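Local coordinates for AclR protein (Streptomyces galilaeus, PDB 2GEY) that is a putative hydroxylase of the SnoaL-like family, probably acting in the biosynthesis of aromatic polyketide antibiotics, at residues A[76-81]-A[102-107]. Sequence-based numbering, arbitrary orientation. Where two conformers were deposited one is given.
Sequences ALRITV and HLVEEL
Leu77 pairs with Glu105 and Ile79 with Leu103 as the hydrogen-bonded pairs of an antiparallel ladder, the two segments running with their directions 165° apart. Each pair exchanges two backbone bonds; the shortest, Ile79 N to Leu103 O at 2.8 Å, is also the straightest, 171° at the hydrogen. In the non-hydrogen-bonded pairs between and beyond them, alpha carbons approach carbonyls, as Val104 CA does Leu77 O at 3.2 Å.

Polar side chains meet at Thr80 and His102, which lie alongside each other. His102 ND1 donates to Thr80 OG1 over 3.1 Å, from a ring edge whose plane misses the oxygen by 15°. Thr80 OG1 is also hydrogen-bonded to Asp39 of the second subunit, so two partners grip this oxygen at the dimer interface.

The face of Ile79, Leu103 and Glu105 carries apolar contacts. In one of two deposited conformers of Leu103, its methyls diverge: CD1 rests 3.8 Å from Ile79 CB, CD2 3.8 Å from Val81 CG2. A methyl also meets a polar atom here, Ile79 CD1 lying 3.5 Å from Glu105 OE1, which is hydrogen-bonded to a glycerol probably from the crystallisation liquor.

Within the curved sheet of this NTF2-like alpha+beta barrel, strands 62-71 and 113-122 flank the pair. Helix 3-18 packs against Leu77, while the face of Arg78 and Val104 meets the second subunit, where Arg78 NE forms a salt bridge with Glu106 of the second subunit.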
ATOM      1  N   ALA A  76      -6.418 -12.183   0.318  1.00 23.81           N
ATOM      2  CA  ALA A  76      -5.485 -11.049   0.339  1.00 23.84           C
ATOM      3  C   ALA A  76      -4.531 -11.185   1.525  1.00 23.95           C
ATOM      4  O   ALA A  76      -4.956 -11.518   2.642  1.00 24.52           O
ATOM      5  CB  ALA A  76      -6.239  -9.731   0.425  1.00 24.16           C
ATOM      6  N   LEU A  77      -3.254 -10.918   1.275  1.00 23.83           N
ATOM      7  CA  LEU A  77      -2.214 -11.032   2.286  1.00 24.73           C
ATOM      8  C   LEU A  77      -1.481  -9.713   2.354  1.00 24.32           C
ATOM      9  O   LEU A  77      -1.035  -9.205   1.322  1.00 25.05           O
ATOM     10  CB  LEU A  77      -1.205 -12.118   1.931  1.00 24.96           C
ATOM     11  CG  LEU A  77      -1.792 -13.529   1.820  1.00 26.58           C
ATOM     12  CD1 LEU A  77      -2.278 -13.779   0.406  1.00 28.80           C
ATOM     13  CD2 LEU A  77      -0.755 -14.549   2.201  1.00 27.10           C
ATOM     14  N   ARG A  78      -1.358  -9.176   3.555  1.00 24.39           N
ATOM     15  CA  ARG A  78      -0.517  -8.016   3.803  1.00 24.82           C
ATOM     16  C   ARG A  78       0.806  -8.558   4.340  1.00 24.91           C
ATOM     17  O   ARG A  78       0.842  -9.231   5.378  1.00 24.50           O
ATOM     18  CB  ARG A  78      -1.177  -7.068   4.806  1.00 24.74           C
ATOM     19  CG  ARG A  78      -0.345  -5.816   5.089  1.00 24.93           C
ATOM     20  CD  ARG A  78      -1.154  -4.714   5.760  1.00 25.90           C
ATOM     21  NE  ARG A  78      -1.872  -5.195   6.941  1.00 26.34           N
ATOM     22  CZ  ARG A  78      -1.350  -5.301   8.158  1.00 26.24           C
ATOM     23  NH1 ARG A  78      -0.104  -4.959   8.401  1.00 26.85           N
ATOM     24  NH2 ARG A  78      -2.093  -5.749   9.148  1.00 28.60           N
ATOM     25  N   ILE A  79       1.880  -8.247   3.626  1.00 25.15           N
ATOM     26  CA  ILE A  79       3.172  -8.880   3.827  1.00 25.35           C
ATOM     27  C   ILE A  79       4.274  -7.837   3.991  1.00 25.56           C
ATOM     28  O   ILE A  79       4.299  -6.838   3.270  1.00 25.30           O
ATOM     29  CB  ILE A  79       3.505  -9.783   2.623  1.00 25.59           C
ATOM     30  CG1 ILE A  79       2.510 -10.949   2.553  1.00 26.61           C
ATOM     31  CG2 ILE A  79       4.948 -10.293   2.696  1.00 25.71           C
ATOM     32  CD1 ILE A  79       2.476 -11.660   1.230  1.00 26.98           C
ATOM     33  N   THR A  80       5.180  -8.090   4.932  1.00 25.27           N
ATOM     34  CA  THR A  80       6.406  -7.321   5.069  1.00 25.02           C
ATOM     35  C   THR A  80       7.567  -8.205   4.639  1.00 25.07           C
ATOM     36  O   THR A  80       7.693  -9.345   5.098  1.00 25.03           O
ATOM     37  CB  THR A  80       6.600  -6.849   6.516  1.00 25.32           C
ATOM     38  OG1 THR A  80       5.523  -5.965   6.862  1.00 26.84           O
ATOM     39  CG2 THR A  80       7.951  -6.124   6.687  1.00 25.52           C
ATOM     40  N   VAL A  81       8.386  -7.685   3.734  1.00 24.66           N
ATOM     41  CA  VAL A  81       9.568  -8.395   3.257  1.00 24.73           C
ATOM     42  C   VAL A  81      10.802  -7.798   3.910  1.00 24.66           C
ATOM     43  O   VAL A  81      10.931  -6.573   3.995  1.00 23.81           O
ATOM     44  CB  VAL A  81       9.718  -8.300   1.726  1.00 25.15           C
ATOM     45  CG1 VAL A  81      10.934  -9.107   1.260  1.00 25.49           C
ATOM     46  CG2 VAL A  81       8.450  -8.789   1.036  1.00 25.62           C
ATOM     47  N   HIS A 102       6.962  -3.454   1.818  1.00 24.53           N
ATOM     48  CA  HIS A 102       5.634  -3.875   2.249  1.00 24.51           C
ATOM     49  C   HIS A 102       4.771  -4.025   1.032  1.00 24.64           C
ATOM     50  O   HIS A 102       4.908  -3.273   0.069  1.00 24.35           O
ATOM     51  CB  HIS A 102       5.038  -2.836   3.201  1.00 24.44           C
ATOM     52  CG  HIS A 102       5.957  -2.467   4.322  1.00 24.55           C
ATOM     53  ND1 HIS A 102       6.017  -3.180   5.500  1.00 23.57           N
ATOM     54  CD2 HIS A 102       6.894  -1.495   4.421  1.00 24.28           C
ATOM     55  CE1 HIS A 102       6.937  -2.649   6.283  1.00 25.48           C
ATOM     56  NE2 HIS A 102       7.480  -1.621   5.656  1.00 24.91           N
ATOM     57  N   LEU A 103       3.882  -5.005   1.050  1.00 24.20           N
ATOM     58  CA  LEU A 103       2.988  -5.210  -0.079  0.50 24.34           C
ATOM     59  C   LEU A 103       1.700  -5.881   0.354  1.00 24.13           C
ATOM     60  O   LEU A 103       1.638  -6.476   1.424  1.00 23.68           O
ATOM     61  CB  LEU A 103       3.691  -6.048  -1.146  0.50 24.42           C
ATOM     62  CG  LEU A 103       4.230  -7.404  -0.670  0.50 24.56           C
ATOM     63  CD1 LEU A 103       3.260  -8.509  -0.992  0.50 24.51           C
ATOM     64  CD2 LEU A 103       5.588  -7.703  -1.279  0.50 25.47           C
ATOM     65  N   VAL A 104       0.689  -5.768  -0.494  1.00 24.38           N
ATOM     66  CA  VAL A 104      -0.517  -6.556  -0.369  1.00 24.96           C
ATOM     67  C   VAL A 104      -0.651  -7.333  -1.671  1.00 25.24           C
ATOM     68  O   VAL A 104      -0.549  -6.767  -2.765  1.00 25.10           O
ATOM     69  CB  VAL A 104      -1.779  -5.701  -0.105  1.00 24.77           C
ATOM     70  CG1 VAL A 104      -3.043  -6.579  -0.157  1.00 25.63           C
ATOM     71  CG2 VAL A 104      -1.668  -5.006   1.236  1.00 25.49           C
ATOM     72  N   GLU A 105      -0.849  -8.643  -1.551  1.00 25.85           N
ATOM     73  CA  GLU A 105      -1.130  -9.487  -2.700  1.00 26.68           C
ATOM     74  C   GLU A 105      -2.562  -9.961  -2.599  1.00 26.11           C
ATOM     75  O   GLU A 105      -2.990 -10.390  -1.534  1.00 25.89           O
ATOM     76  CB  GLU A 105      -0.203 -10.698  -2.719  1.00 27.08           C
ATOM     77  CG  GLU A 105       1.241 -10.314  -2.987  1.00 30.60           C
ATOM     78  CD  GLU A 105       2.146 -11.490  -3.218  1.00 32.16           C
ATOM     79  OE1 GLU A 105       2.747 -11.968  -2.223  1.00 39.92           O
ATOM     80  OE2 GLU A 105       2.281 -11.928  -4.391  1.00 39.27           O
ATOM     81  N   GLU A 106      -3.287  -9.898  -3.710  1.00 25.51           N
ATOM     82  CA  GLU A 106      -4.650 -10.388  -3.769  1.00 25.55           C
ATOM     83  C   GLU A 106      -4.700 -11.444  -4.856  1.00 25.08           C
ATOM     84  O   GLU A 106      -4.185 -11.230  -5.953  1.00 24.33           O
ATOM     85  CB  GLU A 106      -5.628  -9.242  -4.037  1.00 25.68           C
ATOM     86  CG  GLU A 106      -7.095  -9.641  -4.007  1.00 25.69           C
ATOM     87  CD  GLU A 106      -8.037  -8.486  -4.292  1.00 27.23           C
ATOM     88  OE1 GLU A 106      -7.596  -7.308  -4.301  1.00 29.12           O
ATOM     89  OE2 GLU A 106      -9.241  -8.758  -4.493  1.00 30.40           O
ATOM     90  N   LEU A 107      -5.332 -12.574  -4.546  1.00 24.81           N
ATOM     91  CA  LEU A 107      -5.386 -13.720  -5.449  0.50 24.99           C
ATOM     92  C   LEU A 107      -6.817 -14.211  -5.591  1.00 24.95           C
ATOM     93  O   LEU A 107      -7.554 -14.262  -4.609  1.00 24.66           O
ATOM     94  CB  LEU A 107      -4.521 -14.865  -4.911  0.50 25.07           C
ATOM     95  CG  LEU A 107      -3.017 -14.636  -4.732  0.50 25.21           C
ATOM     96  CD1 LEU A 107      -2.374 -15.916  -4.241  0.50 26.55           C
ATOM     97  CD2 LEU A 107      -2.354 -14.167  -6.016  0.50 26.71           C
TER